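Local coordinates for protein PlzA (Borrelia burgdorferi, PDB 7MIE) that binds the second messenger cyclic di-GMP through a PilZ-type domain and so probably acts as its receptor in signalling, at residues K43-I48 against I169-I174; I173-D178 against C201-L206; R181-D186 against T276-D281; A211-S216 against F260-A265. All blocks are in the same frame, centred on the assembly; numbering follows the deposited sequence.

In the fold
Contact 4 joins two central strands of the C-terminal sheet and contact 2 adds the short strand 173-174 to the same sheet; both rest on backbone hydrogen bonds, and the two contacts meet where strand 198-207 pairs with strand 210-215. Contact 1 ties the start of helix 46-52 to the 169-174 segment through a glutamate carboxylate that takes a serine hydroxyl and a backbone NH, while contact 3 sets the turn after helix 177-182 on helix 273-283 with apolar side chains and a bridging water. All four are partly buried. Contacts 1 and 2 share Ile173 and Ile174, contacts 2 and 3 both use helix 177-182, and the dinucleotide touches contacts 1, 2 and 4.

Contact 1. Residues K43-I48 against I169-I174; sequences KMSTEI and IHERII. With C2E (9,9'-[(2R,3R,3aS,5S,7aR,9R,10R,10aS,12S,14aR)-3,5,10,12-tetrahydroxy-5,12-dioxidooctahydro-2H,7H-difuro[3,2-d:3',2'-j][1,3,7,9,2,8]tetraoxadiphosphacyclododecine-2,9-diyl]bis(2-amino-1,9-dihydro-6H-purin-6-one)), chain C.
This is a polar contact between the two halves of the protein, in which Glu171 receives the start of helix 46-52. Ser45 is the N-cap residue of that helix, and its OG gives a very short hydrogen bond of 2.5 Å to Glu171 OE2. The other oxygen, Glu171 OE1, takes the backbone N of Glu47 at 2.9 Å on its syn side, 25° out of the carboxylate plane. A bend at chi2 (-90°) turns the Glu171 carboxylate to this helix start. The Glu47 side chain runs antiparallel alongside it, bringing two carboxylates to close quarters, OE2 at 3.8 Å from Glu171 OE2. His170 gives a weak bond from ND1 to Ser45 OG; the hydroxyl sits at the ring's edge, in its plane. Next along the chain, Arg172 NH2 binds O11 of cyclic di-GMP at 2.8 Å while a guanine lies over its guanidinium face. The positive end of the helix dipole and the two donors probably offset the repulsion between the Glu171 and Glu47 carboxylates.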
# COMPACT_ATOMS: atom_id res chain seq x y z
N LYS A 43 -2.99 -3.31 0.83
CA LYS A 43 -1.82 -2.42 0.82
C LYS A 43 -0.99 -2.63 2.08
O LYS A 43 -1.52 -2.83 3.16
CB LYS A 43 -2.17 -0.95 0.57
CG LYS A 43 -2.75 -0.71 -0.82
CD LYS A 43 -3.08 0.71 -1.19
CE LYS A 43 -4.18 1.33 -0.36
NZ LYS A 43 -5.53 0.70 -0.58
N MET A 44 0.36 -2.53 1.94
CA MET A 44 1.23 -2.83 3.07
C MET A 44 1.38 -1.64 4.02
O MET A 44 1.39 -0.47 3.60
CB MET A 44 2.61 -3.30 2.60
CG MET A 44 2.51 -4.40 1.59
SD MET A 44 1.61 -5.91 2.18
CE MET A 44 2.89 -6.46 3.27
N SER A 45 1.47 -1.94 5.32
CA SER A 45 1.79 -0.98 6.38
C SER A 45 2.52 -1.76 7.47
O SER A 45 2.54 -3.00 7.44
CB SER A 45 0.53 -0.33 6.91
OG SER A 45 -0.13 -1.24 7.80
N THR A 46 3.12 -1.03 8.43
CA THR A 46 3.88 -1.63 9.51
C THR A 46 3.09 -2.74 10.20
O THR A 46 3.62 -3.85 10.42
CB THR A 46 4.36 -0.54 10.47
OG1 THR A 46 5.14 0.34 9.66
CG2 THR A 46 5.26 -1.09 11.57
N GLU A 47 1.84 -2.45 10.58
CA GLU A 47 1.02 -3.42 11.28
C GLU A 47 0.69 -4.65 10.42
O GLU A 47 0.62 -5.75 10.96
CB GLU A 47 -0.28 -2.81 11.83
CG GLU A 47 -0.03 -1.82 12.97
CD GLU A 47 -1.31 -1.52 13.72
OE1 GLU A 47 -1.24 -1.40 14.95
OE2 GLU A 47 -2.39 -1.43 13.06
N ILE A 48 0.50 -4.46 9.10
CA ILE A 48 0.25 -5.60 8.23
C ILE A 48 1.49 -6.49 8.16
O ILE A 48 1.41 -7.70 8.28
CB ILE A 48 -0.19 -5.15 6.81
CG1 ILE A 48 -1.48 -4.34 6.90
CG2 ILE A 48 -0.34 -6.35 5.87
CD1 ILE A 48 -2.62 -5.12 7.46
N ILE A 169 -8.46 -1.81 8.97
CA ILE A 169 -7.39 -2.80 8.82
C ILE A 169 -6.01 -2.15 8.92
O ILE A 169 -5.03 -2.82 9.24
CB ILE A 169 -7.52 -3.68 7.56
CG1 ILE A 169 -7.51 -2.87 6.26
CG2 ILE A 169 -8.73 -4.60 7.64
CD1 ILE A 169 -6.89 -3.63 5.09
N HIS A 170 -5.92 -0.86 8.60
CA HIS A 170 -4.65 -0.15 8.71
C HIS A 170 -4.61 0.83 9.89
O HIS A 170 -5.62 1.45 10.27
CB HIS A 170 -4.40 0.70 7.46
CG HIS A 170 -4.20 -0.11 6.22
ND1 HIS A 170 -3.07 -0.86 5.99
CD2 HIS A 170 -5.01 -0.35 5.17
CE1 HIS A 170 -3.19 -1.51 4.82
NE2 HIS A 170 -4.33 -1.19 4.30
N GLU A 171 -3.39 1.04 10.37
CA GLU A 171 -3.12 2.11 11.31
C GLU A 171 -3.31 3.46 10.61
O GLU A 171 -3.22 3.63 9.38
CB GLU A 171 -1.73 1.93 11.95
CG GLU A 171 -0.56 1.98 10.96
CD GLU A 171 -0.14 0.64 10.37
OE1 GLU A 171 1.03 0.32 10.46
OE2 GLU A 171 -1.02 -0.08 9.80
N ARG A 172 -3.63 4.43 11.44
CA ARG A 172 -3.70 5.81 11.01
C ARG A 172 -2.45 6.50 11.54
O ARG A 172 -1.96 6.18 12.64
CB ARG A 172 -5.00 6.44 11.54
CG ARG A 172 -6.22 5.78 10.91
CD ARG A 172 -7.49 6.30 11.53
NE ARG A 172 -8.57 5.59 10.85
CZ ARG A 172 -9.87 5.78 11.08
NH1 ARG A 172 -10.25 6.70 11.95
NH2 ARG A 172 -10.76 5.06 10.43
N ILE A 173 -1.91 7.41 10.73
CA ILE A 173 -0.69 8.13 11.09
C ILE A 173 -1.08 9.41 11.82
O ILE A 173 -1.66 10.30 11.21
CB ILE A 173 0.11 8.46 9.81
CG1 ILE A 173 0.45 7.20 9.01
CG2 ILE A 173 1.38 9.26 10.19
CD1 ILE A 173 0.91 7.49 7.54
N ILE A 174 -0.73 9.52 13.11
CA ILE A 174 -1.03 10.74 13.86
C ILE A 174 0.02 11.78 13.51
O ILE A 174 1.21 11.47 13.54
CB ILE A 174 -1.03 10.48 15.39
CG1 ILE A 174 -2.15 9.52 15.77
CG2 ILE A 174 -1.15 11.80 16.15
CD1 ILE A 174 -2.14 9.07 17.23
P1 C2E C . -16.36 4.29 6.99
O2P C2E C . -16.89 5.07 8.12
O1P C2E C . -17.07 4.26 5.67
O5' C2E C . -14.96 5.01 6.65
C5' C2E C . -14.25 4.57 5.48
C4' C2E C . -12.80 4.99 5.59
O4' C2E C . -12.72 6.42 5.75
C3' C2E C . -12.05 4.44 6.80
O3' C2E C . -11.60 3.13 6.47
C2' C2E C . -10.82 5.39 6.76
O2' C2E C . -9.98 5.03 5.69
C1' C2E C . -11.49 6.73 6.37
N9 C2E C . -11.74 7.57 7.53
C8 C2E C . -12.93 7.90 8.14
N7 C2E C . -12.78 8.69 9.17
C5 C2E C . -11.40 8.86 9.26
C6 C2E C . -10.62 9.59 10.19
O6 C2E C . -11.03 10.19 11.19
N1 C2E C . -9.25 9.47 9.91
C2 C2E C . -8.70 8.77 8.86
N2 C2E C . -7.36 8.75 8.73
N3 C2E C . -9.43 8.08 7.98
C4 C2E C . -10.76 8.18 8.25
P11 C2E C . -11.16 2.16 7.69
O21 C2E C . -10.57 0.98 7.00
O11 C2E C . -10.26 2.97 8.59
O5A C2E C . -12.55 1.90 8.46
C5A C2E C . -13.44 0.96 7.82
C4A C2E C . -14.79 1.06 8.48
O4A C2E C . -14.69 0.64 9.86
C3A C2E C . -15.36 2.48 8.55
O3A C2E C . -15.94 2.76 7.28
C2A C2E C . -16.33 2.33 9.71
O2A C2E C . -17.53 1.68 9.33
C1A C2E C . -15.50 1.46 10.66
N91 C2E C . -14.71 2.19 11.63
C81 C2E C . -13.34 2.38 11.64
N71 C2E C . -12.96 3.10 12.66
C51 C2E C . -14.13 3.40 13.37
C61 C2E C . -14.33 4.14 14.57
O61 C2E C . -13.52 4.70 15.31
N11 C2E C . -15.68 4.17 14.92
C21 C2E C . -16.71 3.62 14.20
N21 C2E C . -17.94 3.78 14.72
N31 C2E C . -16.52 2.88 13.10
C41 C2E C . -15.21 2.84 12.73

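Contact 2. Residues I173-D178 against C201-L206; sequences IIIDKD and CLIKDL. With C2E (9,9'-[(2R,3R,3aS,5S,7aR,9R,10R,10aS,12S,14aR)-3,5,10,12-tetrahydroxy-5,12-dioxidooctahydro-2H,7H-difuro[3,2-d:3',2'-j][1,3,7,9,2,8]tetraoxadiphosphacyclododecine-2,9-diyl]bis(2-amino-1,9-dihydro-6H-purin-6-one)), chain C.
Strand 173-174 runs antiparallel to strand 198-207, with Ile173 and Leu206 as a hydrogen-bonded pair and Ile174 with Asp205 as a non-hydrogen-bonded one. Ile173 N reaches Leu206 O at 2.8 Å, and Leu206 N returns a bond to Ile173 O. Ile175 N then bonds to Lys204 O at 2.9 Å. Asp205 CA also comes to 3.1 Å from Ile173 O in a CA-H...O contact. On the far side of strand 198-207, Lys204 and Asp205 both face Leu212, a classic beta bulge. Ile175 carries most of the side-chain contact: its CG1 lies 3.7 Å from Ile203 CG2, and its CD1 touches Leu206 CD1 more loosely. Ile173 and Leu206 point to the same face of the sheet, where helix 273-283 packs on both, while Ile174 and Asp205 point to the other. With CG set between the backbone N and the carbonyl carbon (chi1 69°), Asp205 carries its carboxylate away from strand 173-174 to a guanine of cyclic di-GMP. There OD1 accepts from N1 and N2 of the base, each at 2.9 Å. Beyond the strand, Asp176 caps the following helix through OD1 to Ser179 N. One carboxylate oxygen, accepting from both N1 and N2, thus reads that edge of the guanine, and backbone bonds with Ile173 and Ile175 hold the strand that bears this aspartate.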
# COMPACT_ATOMS: atom_id res chain seq x y z
N ILE A 173 -1.91 7.41 10.73
CA ILE A 173 -0.69 8.13 11.09
C ILE A 173 -1.08 9.41 11.82
O ILE A 173 -1.66 10.30 11.21
CB ILE A 173 0.11 8.46 9.81
CG1 ILE A 173 0.45 7.20 9.01
CG2 ILE A 173 1.38 9.26 10.19
CD1 ILE A 173 0.91 7.49 7.54
N ILE A 174 -0.73 9.52 13.11
CA ILE A 174 -1.03 10.74 13.86
C ILE A 174 0.02 11.78 13.51
O ILE A 174 1.21 11.47 13.54
CB ILE A 174 -1.03 10.48 15.39
CG1 ILE A 174 -2.15 9.52 15.77
CG2 ILE A 174 -1.15 11.80 16.15
CD1 ILE A 174 -2.14 9.07 17.23
N ILE A 175 -0.43 13.00 13.19
CA ILE A 175 0.47 14.06 12.74
C ILE A 175 1.12 14.69 13.96
O ILE A 175 0.42 15.20 14.81
CB ILE A 175 -0.32 15.11 11.95
CG1 ILE A 175 -0.90 14.44 10.69
CG2 ILE A 175 0.54 16.32 11.61
CD1 ILE A 175 0.13 13.80 9.74
N ASP A 176 2.45 14.61 14.03
CA ASP A 176 3.19 15.19 15.14
C ASP A 176 4.60 15.46 14.63
O ASP A 176 4.87 15.25 13.45
CB ASP A 176 3.14 14.30 16.39
CG ASP A 176 3.85 12.96 16.26
OD1 ASP A 176 4.65 12.79 15.32
OD2 ASP A 176 3.59 12.08 17.10
N LYS A 177 5.49 15.98 15.50
CA LYS A 177 6.85 16.30 15.11
C LYS A 177 7.55 15.12 14.45
O LYS A 177 8.22 15.31 13.44
CB LYS A 177 7.66 16.74 16.34
CG LYS A 177 7.52 15.81 17.54
CD LYS A 177 8.85 15.34 18.08
CE LYS A 177 8.74 14.87 19.52
NZ LYS A 177 9.73 13.80 19.81
N ASP A 178 7.36 13.90 14.95
CA ASP A 178 8.06 12.75 14.39
C ASP A 178 7.47 12.38 13.02
O ASP A 178 8.20 12.10 12.07
CB ASP A 178 7.98 11.55 15.32
CG ASP A 178 8.75 11.73 16.63
OD1 ASP A 178 9.85 12.29 16.57
OD2 ASP A 178 8.23 11.27 17.69
N CYS A 201 -7.44 24.22 7.34
CA CYS A 201 -7.61 23.23 8.39
C CYS A 201 -6.24 22.73 8.82
O CYS A 201 -5.25 23.02 8.16
CB CYS A 201 -8.56 22.12 7.96
SG CYS A 201 -7.94 21.10 6.59
N LEU A 202 -6.18 21.99 9.94
CA LEU A 202 -4.95 21.31 10.33
C LEU A 202 -5.15 19.80 10.18
O LEU A 202 -6.18 19.28 10.61
CB LEU A 202 -4.59 21.68 11.78
CG LEU A 202 -4.27 23.16 12.03
CD1 LEU A 202 -3.73 23.37 13.43
CD2 LEU A 202 -3.30 23.69 10.98
N ILE A 203 -4.19 19.11 9.55
CA ILE A 203 -4.25 17.65 9.50
C ILE A 203 -3.91 17.08 10.89
O ILE A 203 -2.84 17.36 11.42
CB ILE A 203 -3.32 17.06 8.41
CG1 ILE A 203 -3.46 17.75 7.04
CG2 ILE A 203 -3.52 15.54 8.33
CD1 ILE A 203 -2.33 17.46 6.08
N LYS A 204 -4.80 16.22 11.42
CA LYS A 204 -4.58 15.53 12.69
C LYS A 204 -4.13 14.09 12.46
O LYS A 204 -3.30 13.60 13.22
CB LYS A 204 -5.81 15.60 13.59
CG LYS A 204 -6.27 17.02 13.92
CD LYS A 204 -5.15 18.01 14.23
CE LYS A 204 -4.53 17.85 15.61
NZ LYS A 204 -3.46 18.86 15.86
N ASP A 205 -4.69 13.40 11.45
CA ASP A 205 -4.22 12.07 11.09
C ASP A 205 -4.49 11.78 9.62
O ASP A 205 -5.34 12.44 9.00
CB ASP A 205 -4.72 10.99 12.07
CG ASP A 205 -6.20 10.67 12.05
OD1 ASP A 205 -6.71 10.40 10.97
OD2 ASP A 205 -6.85 10.66 13.16
N LEU A 206 -3.71 10.85 9.08
CA LEU A 206 -3.82 10.41 7.69
C LEU A 206 -3.81 8.89 7.62
O LEU A 206 -3.14 8.23 8.41
CB LEU A 206 -2.61 10.91 6.87
CG LEU A 206 -2.49 12.42 6.65
CD1 LEU A 206 -1.20 12.74 5.87
CD2 LEU A 206 -3.71 12.92 5.87
P1 C2E C . -16.36 4.29 6.99
O2P C2E C . -16.89 5.07 8.12
O1P C2E C . -17.07 4.26 5.67
O5' C2E C . -14.96 5.01 6.65
C5' C2E C . -14.25 4.57 5.48
C4' C2E C . -12.80 4.99 5.59
O4' C2E C . -12.72 6.42 5.75
C3' C2E C . -12.05 4.44 6.80
O3' C2E C . -11.60 3.13 6.47
C2' C2E C . -10.82 5.39 6.76
O2' C2E C . -9.98 5.03 5.69
C1' C2E C . -11.49 6.73 6.37
N9 C2E C . -11.74 7.57 7.53
C8 C2E C . -12.93 7.90 8.14
N7 C2E C . -12.78 8.69 9.17
C5 C2E C . -11.40 8.86 9.26
C6 C2E C . -10.62 9.59 10.19
O6 C2E C . -11.03 10.19 11.19
N1 C2E C . -9.25 9.47 9.91
C2 C2E C . -8.70 8.77 8.86
N2 C2E C . -7.36 8.75 8.73
N3 C2E C . -9.43 8.08 7.98
C4 C2E C . -10.76 8.18 8.25
P11 C2E C . -11.16 2.16 7.69
O21 C2E C . -10.57 0.98 7.00
O11 C2E C . -10.26 2.97 8.59
O5A C2E C . -12.55 1.90 8.46
C5A C2E C . -13.44 0.96 7.82
C4A C2E C . -14.79 1.06 8.48
O4A C2E C . -14.69 0.64 9.86
C3A C2E C . -15.36 2.48 8.55
O3A C2E C . -15.94 2.76 7.28
C2A C2E C . -16.33 2.33 9.71
O2A C2E C . -17.53 1.68 9.33
C1A C2E C . -15.50 1.46 10.66
N91 C2E C . -14.71 2.19 11.63
C81 C2E C . -13.34 2.38 11.64
N71 C2E C . -12.96 3.10 12.66
C51 C2E C . -14.13 3.40 13.37
C61 C2E C . -14.33 4.14 14.57
O61 C2E C . -13.52 4.70 15.31
N11 C2E C . -15.68 4.17 14.92
C21 C2E C . -16.71 3.62 14.20
N21 C2E C . -17.94 3.78 14.72
N31 C2E C . -16.52 2.88 13.10
C41 C2E C . -15.21 2.84 12.73

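Contact 3. Residues R181-D186 against T276-D281; sequences RKLKID and TMLIHD
Leu278 lays its two methyls against the turn that follows helix 177-182, CD2 touching Ile185 CG2 at 3.7 Å. Its CD1 comes to 3.6 Å from the backbone N of Lys184. Its CG stands anti to the backbone N (chi1 165°), which carries the isobutyl group across to the turn. There the Leu278 and Ile185 side chains meet nearly perpendicular to each other. Leu183 adds a looser touch, its CD2 at 4.3 Å from Leu278 CG, and packs also on Ile175. Phe233 of strand 228-233 meets both Ile185 and Leu278, so this apolar patch continues into the sheet. Beside it the contact turns polar. One water accepts from Lys184 N and donates to Leu278 O and, at 2.7 Å, to Asp281 OD2. Lys184 passes across the Asp281 side chain with its CE methylene 3.4 Å from OD2, whereas its NZ stays beyond salt-bridge range at 4.5 Å from that oxygen. The Lys182 amine passes close to the backbone of Asp281 but has its polar partners further on, in a salt bridge to the C-terminal carboxylate of Asn284 and a hydrogen bond to Tyr282 O. No direct hydrogen bond joins the two segments, so the polar part of the contact depends on a water that makes three hydrogen bonds, while leucine and isoleucine methyls supply the direct apolar grip.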
# COMPACT_ATOMS: atom_id res chain seq x y z
N ARG A 181 8.26 14.65 10.13
CA ARG A 181 9.61 14.55 9.61
C ARG A 181 9.71 13.41 8.60
O ARG A 181 10.42 13.54 7.60
CB ARG A 181 10.65 14.49 10.74
CG ARG A 181 10.81 15.82 11.45
CD ARG A 181 12.02 15.86 12.38
NE ARG A 181 11.68 15.14 13.59
CZ ARG A 181 11.88 15.60 14.82
NH1 ARG A 181 12.41 16.80 15.00
NH2 ARG A 181 11.52 14.87 15.85
N LYS A 182 8.97 12.31 8.84
CA LYS A 182 9.09 11.12 8.01
C LYS A 182 8.27 11.28 6.73
O LYS A 182 8.74 10.95 5.65
CB LYS A 182 8.62 9.89 8.81
CG LYS A 182 8.75 8.54 8.09
CD LYS A 182 10.17 8.20 7.61
CE LYS A 182 10.35 6.73 7.33
NZ LYS A 182 9.74 6.38 6.02
N LEU A 183 7.05 11.81 6.87
CA LEU A 183 6.17 12.05 5.72
C LEU A 183 6.79 13.08 4.78
O LEU A 183 7.44 14.02 5.23
CB LEU A 183 4.88 12.63 6.24
CG LEU A 183 3.86 11.62 6.76
CD1 LEU A 183 2.80 12.39 7.53
CD2 LEU A 183 3.25 10.81 5.60
N LYS A 184 6.55 12.92 3.48
CA LYS A 184 7.13 13.85 2.52
C LYS A 184 6.16 15.00 2.29
O LYS A 184 5.95 15.40 1.15
CB LYS A 184 7.43 13.16 1.18
CG LYS A 184 8.37 11.96 1.22
CD LYS A 184 9.82 12.29 1.52
CE LYS A 184 10.59 11.14 2.15
NZ LYS A 184 11.54 11.62 3.18
N ILE A 185 5.55 15.49 3.38
CA ILE A 185 4.81 16.74 3.38
C ILE A 185 5.49 17.67 4.39
O ILE A 185 6.17 17.20 5.27
CB ILE A 185 3.31 16.58 3.72
CG1 ILE A 185 3.08 16.17 5.17
CG2 ILE A 185 2.63 15.61 2.75
CD1 ILE A 185 1.63 16.30 5.61
N ASP A 186 5.26 18.98 4.25
CA ASP A 186 6.09 19.99 4.89
C ASP A 186 5.53 20.35 6.26
O ASP A 186 6.28 20.67 7.19
CB ASP A 186 6.15 21.25 4.03
CG ASP A 186 7.11 21.13 2.86
OD1 ASP A 186 8.02 20.27 2.93
OD2 ASP A 186 6.95 21.89 1.90
N THR A 276 -1.40 7.86 -2.37
CA THR A 276 -1.21 6.50 -1.92
C THR A 276 0.27 6.21 -1.69
O THR A 276 0.67 5.60 -0.68
CB THR A 276 -1.79 5.51 -2.94
OG1 THR A 276 -3.19 5.83 -3.02
CG2 THR A 276 -1.64 4.09 -2.42
N MET A 277 1.12 6.67 -2.63
CA MET A 277 2.56 6.42 -2.49
C MET A 277 3.19 7.26 -1.35
O MET A 277 4.14 6.82 -0.71
CB MET A 277 3.29 6.72 -3.80
CG MET A 277 3.06 5.72 -4.92
SD MET A 277 3.34 4.01 -4.46
CE MET A 277 2.93 3.09 -5.95
N LEU A 278 2.64 8.44 -1.04
CA LEU A 278 3.10 9.21 0.12
C LEU A 278 2.88 8.41 1.41
O LEU A 278 3.73 8.39 2.30
CB LEU A 278 2.33 10.54 0.16
CG LEU A 278 2.36 11.35 1.46
CD1 LEU A 278 3.68 12.11 1.54
CD2 LEU A 278 1.23 12.38 1.47
N ILE A 279 1.70 7.79 1.53
CA ILE A 279 1.42 6.97 2.71
C ILE A 279 2.29 5.71 2.72
O ILE A 279 2.89 5.37 3.76
CB ILE A 279 -0.09 6.62 2.79
CG1 ILE A 279 -0.93 7.91 2.81
CG2 ILE A 279 -0.37 5.75 4.04
CD1 ILE A 279 -0.65 8.84 4.00
N HIS A 280 2.39 5.04 1.58
CA HIS A 280 3.26 3.88 1.51
C HIS A 280 4.70 4.23 1.92
O HIS A 280 5.30 3.50 2.70
CB HIS A 280 3.20 3.31 0.08
CG HIS A 280 3.99 2.03 -0.01
ND1 HIS A 280 5.33 2.04 -0.38
CD2 HIS A 280 3.63 0.75 0.19
CE1 HIS A 280 5.76 0.79 -0.41
NE2 HIS A 280 4.76 -0.01 -0.06
N ASP A 281 5.22 5.37 1.42
CA ASP A 281 6.59 5.81 1.73
C ASP A 281 6.77 5.96 3.24
O ASP A 281 7.83 5.64 3.78
CB ASP A 281 6.91 7.12 0.99
CG ASP A 281 8.24 7.70 1.43
OD1 ASP A 281 9.29 7.14 0.99
OD2 ASP A 281 8.23 8.68 2.24
O HOH W 1 6.00 9.94 2.94

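Contact 4. Residues A211-S216 against F260-A265; sequences ALVISS and FALGIA. With C2E (9,9'-[(2R,3R,3aS,5S,7aR,9R,10R,10aS,12S,14aR)-3,5,10,12-tetrahydroxy-5,12-dioxidooctahydro-2H,7H-difuro[3,2-d:3',2'-j][1,3,7,9,2,8]tetraoxadiphosphacyclododecine-2,9-diyl]bis(2-amino-1,9-dihydro-6H-purin-6-one)), chain C.
Leu212 CD1 drops over the neighbouring strand, lying 3.4 Å from Leu262 O and loosely touching Ala261 CB. The trans chi1 of Leu212 (177°) lays this branch onto the low surface made by Ala261 and Gly263. Ile214 CG1 reaches the same alanine methyl from further along the strand. On the opposite face, Val213 and Leu262 project together as neighbours, Val213 CG2 lying 3.9 Å from Leu262 CB and also touching Ile264 CD1. Six backbone hydrogen bonds join the antiparallel strands, among them Leu262 N to Val213 O at 2.8 Å. At one end the Phe260 ring meets Ser216 CA with its edge, CD1 lying 3.5 Å away. At the other, Gly263 has no side chain, so the guanine O6 of cyclic di-GMP can come to 3.8 Å from its CA; Leu212 CB lies 3.6 Å from the same O6. Ala265 CB touches the sugar at O4'. The pair is flanked by strands 198-207 and 240-250, while Phe231 and Leu229 of strand 228-233 pack against the Val213 and Leu262 face.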
# COMPACT_ATOMS: atom_id res chain seq x y z
N ALA A 211 -8.68 10.93 6.30
CA ALA A 211 -7.97 11.91 7.09
C ALA A 211 -8.88 12.43 8.18
O ALA A 211 -10.10 12.34 8.06
CB ALA A 211 -7.49 13.07 6.23
N LEU A 212 -8.28 12.90 9.27
CA LEU A 212 -9.03 13.68 10.25
C LEU A 212 -8.41 15.06 10.24
O LEU A 212 -7.18 15.17 10.26
CB LEU A 212 -8.88 13.07 11.65
CG LEU A 212 -9.57 13.86 12.77
CD1 LEU A 212 -11.10 13.83 12.64
CD2 LEU A 212 -9.18 13.31 14.13
N VAL A 213 -9.26 16.11 10.12
CA VAL A 213 -8.75 17.47 10.11
C VAL A 213 -9.53 18.27 11.15
O VAL A 213 -10.64 17.91 11.51
CB VAL A 213 -8.88 18.13 8.72
CG1 VAL A 213 -8.08 17.37 7.66
CG2 VAL A 213 -10.35 18.26 8.33
N ILE A 214 -8.88 19.32 11.65
CA ILE A 214 -9.49 20.25 12.59
C ILE A 214 -9.62 21.61 11.91
O ILE A 214 -8.73 22.01 11.16
CB ILE A 214 -8.65 20.31 13.88
CG1 ILE A 214 -9.03 19.16 14.81
CG2 ILE A 214 -8.77 21.67 14.57
CD1 ILE A 214 -8.45 19.25 16.20
N SER A 215 -10.75 22.30 12.15
CA SER A 215 -10.88 23.68 11.70
C SER A 215 -12.10 24.35 12.33
O SER A 215 -12.66 23.86 13.31
CB SER A 215 -10.91 23.78 10.19
OG SER A 215 -12.23 23.92 9.70
N SER A 216 -12.47 25.49 11.72
CA SER A 216 -13.73 26.21 11.93
C SER A 216 -14.48 26.31 10.59
O SER A 216 -15.73 26.41 10.63
CB SER A 216 -13.45 27.58 12.48
OG SER A 216 -12.21 27.60 13.18
N PHE A 260 -13.95 22.24 15.16
CA PHE A 260 -14.67 21.09 14.64
C PHE A 260 -13.67 20.08 14.07
O PHE A 260 -12.82 20.44 13.26
CB PHE A 260 -15.68 21.53 13.57
CG PHE A 260 -16.48 22.78 13.88
CD1 PHE A 260 -15.98 24.04 13.57
CD2 PHE A 260 -17.74 22.70 14.45
CE1 PHE A 260 -16.71 25.19 13.84
CE2 PHE A 260 -18.47 23.84 14.72
CZ PHE A 260 -17.96 25.09 14.42
N ALA A 261 -13.78 18.83 14.52
CA ALA A 261 -12.95 17.74 14.02
C ALA A 261 -13.76 16.95 13.00
O ALA A 261 -14.79 16.38 13.34
CB ALA A 261 -12.48 16.84 15.16
N LEU A 262 -13.23 16.87 11.78
CA LEU A 262 -13.96 16.32 10.65
C LEU A 262 -13.22 15.08 10.13
O LEU A 262 -12.11 15.20 9.65
CB LEU A 262 -13.96 17.42 9.58
CG LEU A 262 -14.61 17.05 8.25
CD1 LEU A 262 -16.09 16.78 8.43
CD2 LEU A 262 -14.38 18.14 7.21
N GLY A 263 -13.87 13.91 10.21
CA GLY A 263 -13.38 12.67 9.62
C GLY A 263 -13.80 12.56 8.15
O GLY A 263 -14.95 12.87 7.83
N ILE A 264 -12.88 12.15 7.26
CA ILE A 264 -13.10 12.15 5.83
C ILE A 264 -12.73 10.78 5.27
O ILE A 264 -11.68 10.24 5.61
CB ILE A 264 -12.19 13.21 5.15
CG1 ILE A 264 -12.45 14.62 5.71
CG2 ILE A 264 -12.30 13.12 3.62
CD1 ILE A 264 -11.37 15.63 5.37
N ALA A 265 -13.61 10.23 4.43
CA ALA A 265 -13.36 9.04 3.64
C ALA A 265 -13.13 9.50 2.21
O ALA A 265 -14.07 10.05 1.59
CB ALA A 265 -14.58 8.12 3.67
P1 C2E C . -16.36 4.29 6.99
O2P C2E C . -16.89 5.07 8.12
O1P C2E C . -17.07 4.26 5.67
O5' C2E C . -14.96 5.01 6.65
C5' C2E C . -14.25 4.57 5.48
C4' C2E C . -12.80 4.99 5.59
O4' C2E C . -12.72 6.42 5.75
C3' C2E C . -12.05 4.44 6.80
O3' C2E C . -11.60 3.13 6.47
C2' C2E C . -10.82 5.39 6.76
O2' C2E C . -9.98 5.03 5.69
C1' C2E C . -11.49 6.73 6.37
N9 C2E C . -11.74 7.57 7.53
C8 C2E C . -12.93 7.90 8.14
N7 C2E C . -12.78 8.69 9.17
C5 C2E C . -11.40 8.86 9.26
C6 C2E C . -10.62 9.59 10.19
O6 C2E C . -11.03 10.19 11.19
N1 C2E C . -9.25 9.47 9.91
C2 C2E C . -8.70 8.77 8.86
N2 C2E C . -7.36 8.75 8.73
N3 C2E C . -9.43 8.08 7.98
C4 C2E C . -10.76 8.18 8.25
P11 C2E C . -11.16 2.16 7.69
O21 C2E C . -10.57 0.98 7.00
O11 C2E C . -10.26 2.97 8.59
O5A C2E C . -12.55 1.90 8.46
C5A C2E C . -13.44 0.96 7.82
C4A C2E C . -14.79 1.06 8.48
O4A C2E C . -14.69 0.64 9.86
C3A C2E C . -15.36 2.48 8.55
O3A C2E C . -15.94 2.76 7.28
C2A C2E C . -16.33 2.33 9.71
O2A C2E C . -17.53 1.68 9.33
C1A C2E C . -15.50 1.46 10.66
N91 C2E C . -14.71 2.19 11.63
C81 C2E C . -13.34 2.38 11.64
N71 C2E C . -12.96 3.10 12.66
C51 C2E C . -14.13 3.40 13.37
C61 C2E C . -14.33 4.14 14.57
O61 C2E C . -13.52 4.70 15.31
N11 C2E C . -15.68 4.17 14.92
C21 C2E C . -16.71 3.62 14.20
N21 C2E C . -17.94 3.78 14.72
N31 C2E C . -16.52 2.88 13.10
C41 C2E C . -15.21 2.84 12.73